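Arylamine n-acetyltransferase (Mycobacterium smegmatis, PDB 1W5R) catalyses acetyl transfer to arylamines, probably from acetyl-CoA, and is studied here as a variant altered in its catalytic triad. Local coordinates at residues 43-48 with 67-72; 147-152 with 156-161; 204-209 with 223-228. The protein carries 1 engineered substitution. One frame throughout, in Å; residues are numbered along the deposited sequence.

Interaction 1. Residues 43-48 with 67-72; sequences NLDPLL and RRRGGY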
ATOM      1  N   ASN A  43      14.694  16.196  -1.696  1.00  8.21           N
ATOM      2  CA  ASN A  43      16.106  16.518  -1.915  1.00  8.01           C
ATOM      3  C   ASN A  43      16.477  16.437  -3.396  1.00  8.07           C
ATOM      4  O   ASN A  43      17.568  16.006  -3.724  1.00  7.86           O
ATOM      5  CB  ASN A  43      17.006  15.563  -1.123  1.00  8.81           C
ATOM      6  CG  ASN A  43      16.984  14.165  -1.703  1.00  7.87           C
ATOM      7  OD1 ASN A  43      15.930  13.703  -2.145  1.00  9.80           O
ATOM      8  ND2 ASN A  43      18.139  13.493  -1.725  1.00  7.65           N
ATOM      9  N   LEU A  44      15.572  16.830  -4.284  1.00  8.11           N
ATOM     10  CA  LEU A  44      15.892  16.743  -5.713  1.00  8.64           C
ATOM     11  C   LEU A  44      17.112  17.593  -6.092  1.00  8.47           C
ATOM     12  O   LEU A  44      17.890  17.190  -6.959  1.00  9.15           O
ATOM     13  CB  LEU A  44      14.698  17.129  -6.572  1.00  8.57           C
ATOM     14  CG  LEU A  44      13.601  16.060  -6.579  1.00 10.68           C
ATOM     15  CD1 LEU A  44      12.256  16.713  -6.881  1.00 11.71           C
ATOM     16  CD2 LEU A  44      13.914  14.919  -7.555  1.00 11.67           C
ATOM     17  N   ASP A  45      17.299  18.744  -5.438  1.00  9.22           N
ATOM     18  CA  ASP A  45      18.464  19.576  -5.774  1.00  8.63           C
ATOM     19  C   ASP A  45      19.780  18.827  -5.489  1.00  9.15           C
ATOM     20  O   ASP A  45      20.551  18.601  -6.416  1.00  9.56           O
ATOM     21  CB  ASP A  45      18.420  20.945  -5.079  1.00  9.89           C
ATOM     22  CG  ASP A  45      17.524  21.947  -5.803  1.00 10.33           C
ATOM     23  OD1 ASP A  45      16.873  21.592  -6.821  1.00 10.24           O
ATOM     24  OD2 ASP A  45      17.467  23.115  -5.341  1.00 11.12           O
ATOM     25  N   PRO A  46      20.046  18.420  -4.227  1.00  9.06           N
ATOM     26  CA  PRO A  46      21.316  17.694  -3.991  1.00  9.14           C
ATOM     27  C   PRO A  46      21.438  16.413  -4.805  1.00  9.22           C
ATOM     28  O   PRO A  46      22.546  16.058  -5.215  1.00  9.47           O
ATOM     29  CB  PRO A  46      21.293  17.355  -2.498  1.00 10.34           C
ATOM     30  CG  PRO A  46      20.182  18.098  -1.904  1.00 11.20           C
ATOM     31  CD  PRO A  46      19.319  18.695  -2.970  1.00  9.12           C
ATOM     32  N   LEU A  47      20.318  15.724  -5.027  1.00  9.37           N
ATOM     33  CA  LEU A  47      20.338  14.520  -5.877  1.00  9.41           C
ATOM     34  C   LEU A  47      20.911  14.827  -7.268  1.00 10.57           C
ATOM     35  O   LEU A  47      21.690  14.026  -7.829  1.00 11.64           O
ATOM     36  CB  LEU A  47      18.930  13.908  -5.996  1.00  9.58           C
ATOM     37  CG  LEU A  47      18.815  12.655  -6.889  1.00  9.49           C
ATOM     38  CD1 LEU A  47      19.585  11.483  -6.307  1.00 11.39           C
ATOM     39  CD2 LEU A  47      17.357  12.297  -7.122  1.00 10.96           C
ATOM     40  N   LEU A  48      20.558  16.005  -7.781  1.00 10.48           N
ATOM     41  CA  LEU A  48      20.932  16.420  -9.132  1.00 10.97           C
ATOM     42  C   LEU A  48      22.220  17.246  -9.143  1.00 11.39           C
ATOM     43  O   LEU A  48      22.569  17.854 -10.165  1.00 12.43           O
ATOM     44  CB  LEU A  48      19.784  17.202  -9.772  1.00 11.27           C
ATOM     45  CG  LEU A  48      18.563  16.315 -10.062  1.00 13.44           C
ATOM     46  CD1 LEU A  48      17.318  17.155 -10.263  1.00 15.14           C
ATOM     47  CD2 LEU A  48      18.820  15.409 -11.274  1.00 14.60           C
ATOM     48  N   ARG A  67       8.248  28.815  -6.354  1.00 20.59           N
ATOM     49  CA  ARG A  67       8.489  27.792  -7.383  1.00 21.04           C
ATOM     50  C   ARG A  67       7.789  26.460  -7.115  1.00 20.93           C
ATOM     51  O   ARG A  67       7.921  25.518  -7.906  1.00 21.14           O
ATOM     52  CB  ARG A  67       9.994  27.588  -7.630  1.00 21.22           C
ATOM     53  CG  ARG A  67      10.733  28.892  -7.974  1.00 21.84           C
ATOM     54  CD  ARG A  67      12.136  28.725  -8.563  1.00 22.81           C
ATOM     55  NE  ARG A  67      12.799  27.487  -8.197  1.00 26.40           N
ATOM     56  CZ  ARG A  67      13.809  27.384  -7.342  1.00 26.95           C
ATOM     57  NH1 ARG A  67      14.300  28.458  -6.729  1.00 27.85           N
ATOM     58  NH2 ARG A  67      14.324  26.188  -7.100  1.00 29.48           N
ATOM     59  N   ARG A  68       7.064  26.380  -5.996  1.00 20.61           N
ATOM     60  CA  ARG A  68       6.269  25.194  -5.646  1.00 20.53           C
ATOM     61  C   ARG A  68       7.116  23.915  -5.628  1.00 19.20           C
ATOM     62  O   ARG A  68       6.708  22.843  -6.080  1.00 19.33           O
ATOM     63  CB  ARG A  68       5.019  25.081  -6.533  1.00 22.06           C
ATOM     64  CG  ARG A  68       4.071  26.270  -6.350  1.00 24.42           C
ATOM     65  CD  ARG A  68       2.939  26.263  -7.371  1.00 30.19           C
ATOM     66  NE  ARG A  68       2.092  27.453  -7.257  1.00 33.04           N
ATOM     67  CZ  ARG A  68       1.107  27.773  -8.096  1.00 35.59           C
ATOM     68  NH1 ARG A  68       0.819  26.991  -9.134  1.00 36.96           N
ATOM     69  NH2 ARG A  68       0.406  28.886  -7.898  1.00 36.65           N
ATOM     70  N   ARG A  69       8.321  24.078  -5.105  1.00 16.66           N
ATOM     71  CA  ARG A  69       9.215  22.977  -4.801  1.00 14.34           C
ATOM     72  C   ARG A  69       9.084  22.700  -3.315  1.00 13.16           C
ATOM     73  O   ARG A  69       8.555  23.526  -2.573  1.00 12.54           O
ATOM     74  CB  ARG A  69      10.652  23.405  -5.102  1.00 13.88           C
ATOM     75  CG  ARG A  69      10.962  23.547  -6.613  1.00 13.99           C
ATOM     76  CD  ARG A  69      11.141  22.208  -7.305  1.00 14.05           C
ATOM     77  NE  ARG A  69      12.116  21.380  -6.608  1.00 12.62           N
ATOM     78  CZ  ARG A  69      13.439  21.454  -6.767  1.00 12.62           C
ATOM     79  NH1 ARG A  69      14.226  20.658  -6.050  1.00 11.57           N
ATOM     80  NH2 ARG A  69      13.990  22.316  -7.639  1.00 12.55           N
ATOM     81  N   GLY A  70       9.563  21.537  -2.878  1.00 11.45           N
ATOM     82  CA  GLY A  70       9.774  21.327  -1.454  1.00 11.14           C
ATOM     83  C   GLY A  70      11.227  21.608  -1.121  1.00 10.20           C
ATOM     84  O   GLY A  70      11.955  22.266  -1.869  1.00  9.97           O
ATOM     85  N   GLY A  71      11.667  21.092   0.009  1.00  9.10           N
ATOM     86  CA  GLY A  71      13.070  21.205   0.384  1.00  8.80           C
ATOM     87  C   GLY A  71      13.373  20.238   1.492  1.00  8.38           C
ATOM     88  O   GLY A  71      12.515  19.414   1.858  1.00  8.05           O
ATOM     89  N   TYR A  72      14.608  20.281   1.980  1.00  8.89           N
ATOM     90  CA  TYR A  72      14.994  19.415   3.084  1.00  7.59           C
ATOM     91  C   TYR A  72      15.090  20.194   4.406  1.00  7.52           C
ATOM     92  O   TYR A  72      14.561  21.312   4.480  1.00  7.61           O
ATOM     93  CB  TYR A  72      16.195  18.512   2.719  1.00  7.78           C
ATOM     94  CG  TYR A  72      17.582  19.137   2.631  1.00  7.37           C
ATOM     95  CD1 TYR A  72      18.673  18.323   2.343  1.00  7.50           C
ATOM     96  CD2 TYR A  72      17.814  20.491   2.894  1.00  8.17           C
ATOM     97  CE1 TYR A  72      19.967  18.825   2.275  1.00  7.47           C
ATOM     98  CE2 TYR A  72      19.124  21.007   2.853  1.00  6.76           C
ATOM     99  CZ  TYR A  72      20.195  20.150   2.545  1.00  7.76           C
ATOM    100  OH  TYR A  72      21.500  20.591   2.515  1.00  8.49           O
TER
HETATM  101  O   HOH W   1      16.502  24.999  -6.865  1.00 28.02           O
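Arg-69 meets Asp-45 end-on, with two nitrogens directed at one carboxylate oxygen: OD1 lies 2.9 Å from NH1 and 3.1 Å from NH2. This salt bridge joins the short helix 44-47 to the Arg-Gly-Gly loop that, in arylamine N-acetyltransferases, leads into the helix carrying the catalytic cysteine. Here the residue right after Tyr-72, the first of helix 73-87, is an engineered glutamine in place of that cysteine. OD1 sits almost exactly in the guanidinium plane, but the carboxylate is turned 79° against it. Both nitrogens therefore arrive from the same face of the carboxylate, NH2 on the syn side and moderately out of plane, NH1 from well above. Sharing one acceptor bends both bonds. Kinks at chi2 (-76°) and chi3 (-52°) fold the arginine chain so that its end faces the helix, where the CB of Leu-44 packs 3.6 Å from NH1. Farther along, the contact turns apolar: Pro-46 lays its CG 4.2 Å from CE1 of the Tyr-72 ring.

The next shell fixes these groups. Asp-262 takes NH2 of Arg-69 and also NE of Arg-67, while Glu-42 receives NE of Arg-69, so the buried guanidinium lies among three carboxylates, an environment likely to favour its charged form. Lys-63 pairs with the second oxygen of Asp-45, and Ser-196 bonds the Tyr-72 hydroxyl where helix 189-201 packs on the ring. Arg-67 itself approaches Asp-45 through a water, although its side of that bridge is weak and doubtfully short. The other side is clearer: the water donates to Asp-45 OD2 across 2.6 Å.

Interaction 2. Residues 147-152 with 156-161; sequences GPVQQT and PYRLTR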
ATOM      1  N   GLY A 147      11.640  15.180  29.691  1.00 18.18           N
ATOM      2  CA  GLY A 147      10.962  14.316  30.658  1.00 18.07           C
ATOM      3  C   GLY A 147       9.635  13.733  30.196  1.00 17.91           C
ATOM      4  O   GLY A 147       9.527  12.519  29.996  1.00 17.50           O
ATOM      5  N   PRO A 148       8.608  14.588  30.043  1.00 17.46           N
ATOM      6  CA  PRO A 148       7.275  14.039  29.760  1.00 17.49           C
ATOM      7  C   PRO A 148       7.082  13.513  28.343  1.00 16.40           C
ATOM      8  O   PRO A 148       7.626  14.058  27.370  1.00 16.53           O
ATOM      9  CB  PRO A 148       6.333  15.232  29.977  1.00 17.94           C
ATOM     10  CG  PRO A 148       7.165  16.341  30.550  1.00 19.30           C
ATOM     11  CD  PRO A 148       8.582  16.058  30.166  1.00 17.97           C
ATOM     12  N   VAL A 149       6.293  12.456  28.233  1.00 15.15           N
ATOM     13  CA  VAL A 149       5.756  12.031  26.955  1.00 14.72           C
ATOM     14  C   VAL A 149       4.708  13.049  26.544  1.00 14.83           C
ATOM     15  O   VAL A 149       3.827  13.413  27.342  1.00 15.65           O
ATOM     16  CB  VAL A 149       5.118  10.642  27.053  1.00 14.42           C
ATOM     17  CG1 VAL A 149       4.316  10.330  25.797  1.00 13.91           C
ATOM     18  CG2 VAL A 149       6.179   9.586  27.288  1.00 14.34           C
ATOM     19  N   GLN A 150       4.817  13.542  25.315  1.00 14.21           N
ATOM     20  CA  GLN A 150       3.895  14.550  24.835  1.00 13.15           C
ATOM     21  C   GLN A 150       3.136  14.041  23.626  1.00 13.57           C
ATOM     22  O   GLN A 150       3.740  13.527  22.673  1.00 13.23           O
ATOM     23  CB  GLN A 150       4.650  15.831  24.475  1.00 13.33           C
ATOM     24  CG  GLN A 150       5.424  16.440  25.632  1.00 13.71           C
ATOM     25  CD  GLN A 150       5.994  17.795  25.279  1.00 13.91           C
ATOM     26  OE1 GLN A 150       5.255  18.715  24.923  1.00 13.72           O
ATOM     27  NE2 GLN A 150       7.317  17.923  25.362  1.00 14.51           N
ATOM     28  N   GLN A 151       1.811  14.164  23.664  1.00 13.58           N
ATOM     29  CA  GLN A 151       0.974  13.830  22.521  1.00 13.62           C
ATOM     30  C   GLN A 151       1.127  14.880  21.424  1.00 13.64           C
ATOM     31  O   GLN A 151       1.458  16.053  21.694  1.00 14.29           O
ATOM     32  CB  GLN A 151      -0.500  13.687  22.936  1.00 13.76           C
ATOM     33  CG  GLN A 151      -0.772  12.633  24.054  1.00 14.78           C
ATOM     34  CD  GLN A 151      -0.353  11.199  23.680  1.00 16.51           C
ATOM     35  OE1 GLN A 151      -0.311  10.823  22.498  1.00 18.37           O
ATOM     36  NE2 GLN A 151      -0.081  10.382  24.697  1.00 18.05           N
ATOM     37  N   THR A 152       0.915  14.435  20.189  1.00 13.19           N
ATOM     38  CA  THR A 152       0.926  15.293  18.999  1.00 13.16           C
ATOM     39  C   THR A 152      -0.300  14.949  18.143  1.00 13.24           C
ATOM     40  O   THR A 152      -1.152  14.139  18.558  1.00 13.88           O
ATOM     41  CB  THR A 152       2.215  15.074  18.153  1.00 13.09           C
ATOM     42  OG1 THR A 152       2.152  13.803  17.479  1.00 11.88           O
ATOM     43  CG2 THR A 152       3.470  15.144  19.038  1.00 11.84           C
ATOM     44  N   PRO A 156       2.894   9.812  19.972  1.00 11.37           N
ATOM     45  CA  PRO A 156       3.589  10.471  21.073  1.00 11.55           C
ATOM     46  C   PRO A 156       5.080  10.700  20.775  1.00 11.11           C
ATOM     47  O   PRO A 156       5.729   9.864  20.128  1.00 10.74           O
ATOM     48  CB  PRO A 156       3.449   9.482  22.233  1.00 12.18           C
ATOM     49  CG  PRO A 156       2.408   8.510  21.824  1.00 13.12           C
ATOM     50  CD  PRO A 156       2.324   8.498  20.348  1.00 11.97           C
ATOM     51  N   TYR A 157       5.598  11.832  21.238  1.00 10.61           N
ATOM     52  CA  TYR A 157       7.038  12.125  21.180  1.00 10.86           C
ATOM     53  C   TYR A 157       7.548  12.428  22.581  1.00 11.60           C
ATOM     54  O   TYR A 157       6.757  12.684  23.491  1.00 12.72           O
ATOM     55  CB  TYR A 157       7.351  13.318  20.260  1.00 10.36           C
ATOM     56  CG  TYR A 157       7.328  13.029  18.770  1.00  9.57           C
ATOM     57  CD1 TYR A 157       6.171  12.568  18.131  1.00  9.12           C
ATOM     58  CD2 TYR A 157       8.469  13.248  17.988  1.00  9.73           C
ATOM     59  CE1 TYR A 157       6.147  12.312  16.752  1.00  8.90           C
ATOM     60  CE2 TYR A 157       8.451  13.016  16.604  1.00  9.45           C
ATOM     61  CZ  TYR A 157       7.296  12.539  16.004  1.00  9.37           C
ATOM     62  OH  TYR A 157       7.264  12.310  14.650  1.00  9.31           O
ATOM     63  N   ARG A 158       8.866  12.408  22.758  1.00 11.18           N
ATOM     64  CA  ARG A 158       9.464  12.685  24.069  1.00 12.01           C
ATOM     65  C   ARG A 158      10.852  13.307  23.929  1.00 12.31           C
ATOM     66  O   ARG A 158      11.690  12.822  23.143  1.00 12.64           O
ATOM     67  CB  ARG A 158       9.561  11.398  24.900  1.00 12.09           C
ATOM     68  CG  ARG A 158      10.001  11.630  26.338  1.00 13.58           C
ATOM     69  CD  ARG A 158      10.216  10.330  27.082  1.00 16.04           C
ATOM     70  NE  ARG A 158      10.578  10.572  28.478  1.00 16.92           N
ATOM     71  CZ  ARG A 158      11.374   9.789  29.203  1.00 19.18           C
ATOM     72  NH1 ARG A 158      11.900   8.692  28.688  1.00 20.77           N
ATOM     73  NH2 ARG A 158      11.648  10.115  30.458  1.00 21.55           N
ATOM     74  N   LEU A 159      11.092  14.368  24.701  1.00 12.80           N
ATOM     75  CA  LEU A 159      12.435  14.916  24.850  1.00 12.71           C
ATOM     76  C   LEU A 159      13.042  14.397  26.140  1.00 13.40           C
ATOM     77  O   LEU A 159      12.382  14.345  27.180  1.00 13.62           O
ATOM     78  CB  LEU A 159      12.418  16.446  24.879  1.00 12.65           C
ATOM     79  CG  LEU A 159      12.158  17.146  23.545  1.00 12.75           C
ATOM     80  CD1 LEU A 159      11.770  18.611  23.756  1.00 14.17           C
ATOM     81  CD2 LEU A 159      13.379  17.034  22.623  1.00 12.94           C
ATOM     82  N   THR A 160      14.293  13.975  26.061  1.00 13.69           N
ATOM     83  CA  THR A 160      15.096  13.684  27.250  1.00 14.37           C
ATOM     84  C   THR A 160      16.393  14.470  27.115  1.00 14.76           C
ATOM     85  O   THR A 160      16.730  14.942  26.023  1.00 14.21           O
ATOM     86  CB  THR A 160      15.391  12.183  27.402  1.00 14.76           C
ATOM     87  OG1 THR A 160      15.963  11.668  26.192  1.00 14.93           O
ATOM     88  CG2 THR A 160      14.119  11.409  27.722  1.00 14.37           C
ATOM     89  N   ARG A 161      17.111  14.663  28.213  1.00 15.20           N
ATOM     90  CA  ARG A 161      18.378  15.361  28.113  1.00 16.45           C
ATOM     91  C   ARG A 161      19.426  14.856  29.086  1.00 16.36           C
ATOM     92  O   ARG A 161      19.103  14.375  30.188  1.00 16.87           O
ATOM     93  CB  ARG A 161      18.183  16.873  28.265  1.00 16.26           C
ATOM     94  CG  ARG A 161      17.891  17.364  29.677  1.00 17.17           C
ATOM     95  CD  ARG A 161      17.718  18.878  29.712  1.00 17.95           C
ATOM     96  NE  ARG A 161      17.383  19.347  31.061  1.00 18.57           N
ATOM     97  CZ  ARG A 161      18.278  19.588  32.018  1.00 19.96           C
ATOM     98  NH1 ARG A 161      19.571  19.378  31.806  1.00 19.22           N
ATOM     99  NH2 ARG A 161      17.861  20.017  33.204  1.00 21.12           N
TER
HETATM  100  O   HOH W   2       9.278  15.928  26.432  1.00 13.81           O
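Arg-158 reaches across to Gly-147 with its chain straight from CG to NE, and it starts that way because CG stands opposite the backbone N (chi1 -172°). NE donates to the carbonyl O of Gly-147 over 2.7 Å at a nearly straight 166°; NH2 adds a weak second bond to the same oxygen. The acceptor lies in the guanidinium plane, at its edge, while one face is covered by the methyl CG2 of Thr-160, 3.5 Å above the centre of the group. Val-149 runs at about a right angle to the arginine, its CG2 4.1 Å from CD. Its other methyl, CG1, lies beside the Pro-156 ring, 3.8 Å from CB, the two side chains pointing the same way. Trp-176 of strand 175-182 touches both Val-149 and Arg-158.

These residues belong to an antiparallel beta hairpin, whose short, weakly bonded first strand, 149-150, lies at one edge of the large antiparallel sheet within the chain. Gln-150 and Tyr-157 form a hydrogen-bonded pair: Gln-150 N gives to Tyr-157 O at 2.8 Å, and Tyr-157 N returns to Gln-150 O at 2.9 Å. Gly-147 N bonds Leu-159 O farther along.

The side chains of Gln-150 and Tyr-157 leave by the face away from Val-149. There Gln-150 OE1 accepts from Arg-143 N and the tyrosine hydroxyl bonds Gln-136 O. Thr-152 crosses the tyrosine at roughly a right angle, its CG2 3.8 Å from CD1, and its hydroxyl bonds within the connecting turn to Glu-155 O. Between the strands a water gives to Pro-148 O and accepts from both Leu-159 N and Gln-150 NE2, filling in where the backbones do not bond directly.

Interaction 3. Residues 204-209 with 223-228; sequences GSHFVT and NLRGRN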
ATOM      1  N   GLY A 204      29.016  11.031   0.238  1.00 14.99           N
ATOM      2  CA  GLY A 204      28.465   9.974   1.095  1.00 15.27           C
ATOM      3  C   GLY A 204      27.189  10.358   1.829  1.00 14.86           C
ATOM      4  O   GLY A 204      26.625   9.540   2.560  1.00 15.67           O
ATOM      5  N   SER A 205      26.730  11.596   1.631  1.00 13.72           N
ATOM      6  CA  SER A 205      25.515  12.053   2.288  1.00 12.36           C
ATOM      7  C   SER A 205      24.300  11.264   1.814  1.00 11.66           C
ATOM      8  O   SER A 205      24.114  11.050   0.617  1.00 11.93           O
ATOM      9  CB  SER A 205      25.293  13.546   2.043  1.00 11.99           C
ATOM     10  OG  SER A 205      23.986  13.939   2.443  1.00 11.14           O
ATOM     11  N   HIS A 206      23.467  10.877   2.780  1.00 12.07           N
ATOM     12  CA  HIS A 206      22.174  10.225   2.510  1.00 11.72           C
ATOM     13  C   HIS A 206      21.352  11.018   1.493  1.00 10.56           C
ATOM     14  O   HIS A 206      20.584  10.445   0.701  1.00  9.94           O
ATOM     15  CB  HIS A 206      21.390  10.089   3.820  1.00 12.60           C
ATOM     16  CG  HIS A 206      20.171   9.217   3.721  1.00 13.08           C
ATOM     17  ND1 HIS A 206      18.882   9.702   3.834  1.00 14.83           N
ATOM     18  CD2 HIS A 206      20.056   7.882   3.526  1.00 14.07           C
ATOM     19  CE1 HIS A 206      18.028   8.699   3.722  1.00 12.80           C
ATOM     20  NE2 HIS A 206      18.714   7.587   3.530  1.00 15.45           N
ATOM     21  N   PHE A 207      21.508  12.343   1.513  1.00 10.02           N
ATOM     22  CA  PHE A 207      20.719  13.215   0.632  1.00  9.64           C
ATOM     23  C   PHE A 207      21.403  13.558  -0.686  1.00  9.37           C
ATOM     24  O   PHE A 207      20.864  14.327  -1.478  1.00  9.78           O
ATOM     25  CB  PHE A 207      20.216  14.447   1.396  1.00  9.88           C
ATOM     26  CG  PHE A 207      19.333  14.084   2.533  1.00 10.06           C
ATOM     27  CD1 PHE A 207      19.770  14.226   3.849  1.00  9.94           C
ATOM     28  CD2 PHE A 207      18.085  13.504   2.290  1.00 10.98           C
ATOM     29  CE1 PHE A 207      18.957  13.829   4.920  1.00  9.66           C
ATOM     30  CE2 PHE A 207      17.251  13.113   3.361  1.00 10.64           C
ATOM     31  CZ  PHE A 207      17.699  13.270   4.670  1.00 11.09           C
ATOM     32  N   VAL A 208      22.576  12.950  -0.913  1.00  9.93           N
ATOM     33  CA  VAL A 208      23.284  13.020  -2.200  1.00 11.18           C
ATOM     34  C   VAL A 208      23.192  11.667  -2.928  1.00 11.66           C
ATOM     35  O   VAL A 208      23.106  11.631  -4.150  1.00 12.72           O
ATOM     36  CB  VAL A 208      24.756  13.479  -2.030  1.00 11.45           C
ATOM     37  CG1 VAL A 208      25.559  13.360  -3.342  1.00 11.94           C
ATOM     38  CG2 VAL A 208      24.813  14.928  -1.545  1.00 11.43           C
ATOM     39  N   THR A 209      23.147  10.572  -2.170  1.00 12.17           N
ATOM     40  CA  THR A 209      23.226   9.231  -2.773  1.00 12.23           C
ATOM     41  C   THR A 209      21.888   8.607  -3.161  1.00 11.59           C
ATOM     42  O   THR A 209      21.846   7.514  -3.741  1.00 11.93           O
ATOM     43  CB  THR A 209      23.963   8.236  -1.849  1.00 13.25           C
ATOM     44  OG1 THR A 209      23.269   8.132  -0.607  1.00 14.81           O
ATOM     45  CG2 THR A 209      25.411   8.676  -1.597  1.00 14.87           C
ATOM     46  N   ASN A 223       6.489   8.537   3.034  1.00  9.98           N
ATOM     47  CA  ASN A 223       7.933   8.657   2.877  1.00 10.11           C
ATOM     48  C   ASN A 223       8.445   7.802   1.738  1.00  9.93           C
ATOM     49  O   ASN A 223       8.396   6.567   1.818  1.00 11.11           O
ATOM     50  CB  ASN A 223       8.692   8.304   4.147  1.00 11.53           C
ATOM     51  CG  ASN A 223      10.155   8.678   4.036  1.00 14.25           C
ATOM     52  OD1 ASN A 223      10.482   9.846   3.983  1.00 17.17           O
ATOM     53  ND2 ASN A 223      11.024   7.687   3.926  1.00 19.02           N
ATOM     54  N   LEU A 224       8.918   8.473   0.695  1.00  9.40           N
ATOM     55  CA  LEU A 224       9.479   7.813  -0.483  1.00 10.26           C
ATOM     56  C   LEU A 224      10.998   7.828  -0.379  1.00  9.65           C
ATOM     57  O   LEU A 224      11.587   8.889  -0.196  1.00  9.68           O
ATOM     58  CB  LEU A 224       9.056   8.588  -1.734  1.00 11.32           C
ATOM     59  CG  LEU A 224       9.595   8.101  -3.088  1.00 11.85           C
ATOM     60  CD1 LEU A 224       8.851   6.823  -3.510  1.00 13.62           C
ATOM     61  CD2 LEU A 224       9.447   9.162  -4.174  1.00 12.32           C
ATOM     62  N   ARG A 225      11.624   6.654  -0.460  1.00  9.30           N
ATOM     63  CA  ARG A 225      13.062   6.564  -0.654  1.00  9.16           C
ATOM     64  C   ARG A 225      13.266   5.761  -1.928  1.00 10.05           C
ATOM     65  O   ARG A 225      12.860   4.595  -2.001  1.00  9.75           O
ATOM     66  CB  ARG A 225      13.754   5.892   0.542  1.00  9.31           C
ATOM     67  CG  ARG A 225      15.280   5.738   0.427  1.00  9.93           C
ATOM     68  CD  ARG A 225      15.976   7.100   0.375  1.00 10.62           C
ATOM     69  NE  ARG A 225      17.417   6.941   0.166  1.00 11.18           N
ATOM     70  CZ  ARG A 225      18.303   7.938   0.224  1.00 11.51           C
ATOM     71  NH1 ARG A 225      17.905   9.175   0.494  1.00 12.26           N
ATOM     72  NH2 ARG A 225      19.593   7.681   0.014  1.00 12.09           N
ATOM     73  N   GLY A 226      13.854   6.381  -2.943  1.00 10.03           N
ATOM     74  CA  GLY A 226      14.030   5.674  -4.221  1.00 10.52           C
ATOM     75  C   GLY A 226      12.679   5.223  -4.778  1.00 10.79           C
ATOM     76  O   GLY A 226      11.753   6.026  -4.909  1.00 10.67           O
ATOM     77  N   ARG A 227      12.555   3.929  -5.113  1.00 10.85           N
ATOM     78  CA  ARG A 227      11.301   3.369  -5.647  1.00 11.35           C
ATOM     79  C   ARG A 227      10.258   2.996  -4.586  1.00 11.28           C
ATOM     80  O   ARG A 227       9.126   2.610  -4.925  1.00 12.07           O
ATOM     81  CB  ARG A 227      11.604   2.102  -6.455  1.00 11.63           C
ATOM     82  CG  ARG A 227      12.029   0.943  -5.580  1.00 12.78           C
ATOM     83  CD  ARG A 227      12.065  -0.367  -6.364  1.00 13.52           C
ATOM     84  NE  ARG A 227      13.272  -0.533  -7.168  1.00 14.44           N
ATOM     85  CZ  ARG A 227      13.294  -0.736  -8.488  1.00 15.14           C
ATOM     86  NH1 ARG A 227      12.172  -0.755  -9.204  1.00 15.09           N
ATOM     87  NH2 ARG A 227      14.469  -0.908  -9.087  1.00 16.23           N
ATOM     88  N   ASN A 228      10.637   3.117  -3.312  1.00 11.28           N
ATOM     89  CA  ASN A 228       9.849   2.597  -2.203  1.00 11.86           C
ATOM     90  C   ASN A 228       9.116   3.687  -1.439  1.00 11.80           C
ATOM     91  O   ASN A 228       9.741   4.524  -0.774  1.00 11.56           O
ATOM     92  CB  ASN A 228      10.762   1.831  -1.250  1.00 11.84           C
ATOM     93  CG  ASN A 228      11.416   0.633  -1.914  1.00 13.90           C
ATOM     94  OD1 ASN A 228      10.736  -0.262  -2.419  1.00 16.33           O
ATOM     95  ND2 ASN A 228      12.744   0.614  -1.916  1.00 16.44           N
TER
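Arg-225 extends from strand 220-225 to lie flat on His-206. From CB the chain first runs opposite the backbone N (chi1 179°), then bends at chi2 (64°), and the straight remainder carries the guanidinium over the imidazole. The two flat groups stack nearly parallel, 5° apart, with centres separated by 3.6 Å. NE passes near the outer end of the ring and pairs with the C-terminal carboxylate at Thr-278 OXT. CZ comes next, 3.3 Å from His-206 NE2, which lies under the middle of the guanidinium. NH1 rests over CE1, also at 3.3 Å, and donates to Thr-212 OG1.

At the tip the same group uses its edge. NH1 and NH2 both donate to the carbonyl O of His-206, each at 3.0 Å, NH2 along a lone pair in the carbonyl plane and NH1 from above it. One residue is thus held twice, by ring and by backbone, which fixes the rotation of the guanidinium. Thr-209 OG1 stands at that edge too, 3.8 Å from NH2.

The short helical turn 206-209, N-capped by Ser-205 OG accepting from Phe-207 N, is so tied to the end of strand 220-225, just before the type II' turn 225-228, which leads into strand 228-233 of the five-stranded antiparallel sheet; strand 212-216 lies on the other side of 220-225.

Interactions 1 and 3 are neighbours, with centres about 12 Å apart: Asn-43 ND2 reaches the Phe-207 carbonyl, and Pro-46 packs against that same oxygen, so helix 44-47 and the helical turn 206-209 touch directly. Interaction 2 lies apart in the large sheet, its centre about 30 Å from that of interaction 1 and across the middle of the chain. An arginine takes part in all three, in different settings. Buried in interaction 1, it meets carboxylates. In the partly buried hairpin of interaction 2 it supplements backbone pairing by bonding a carbonyl, and in interaction 3, at the surface, it combines two bonds to one carbonyl with a flat stack.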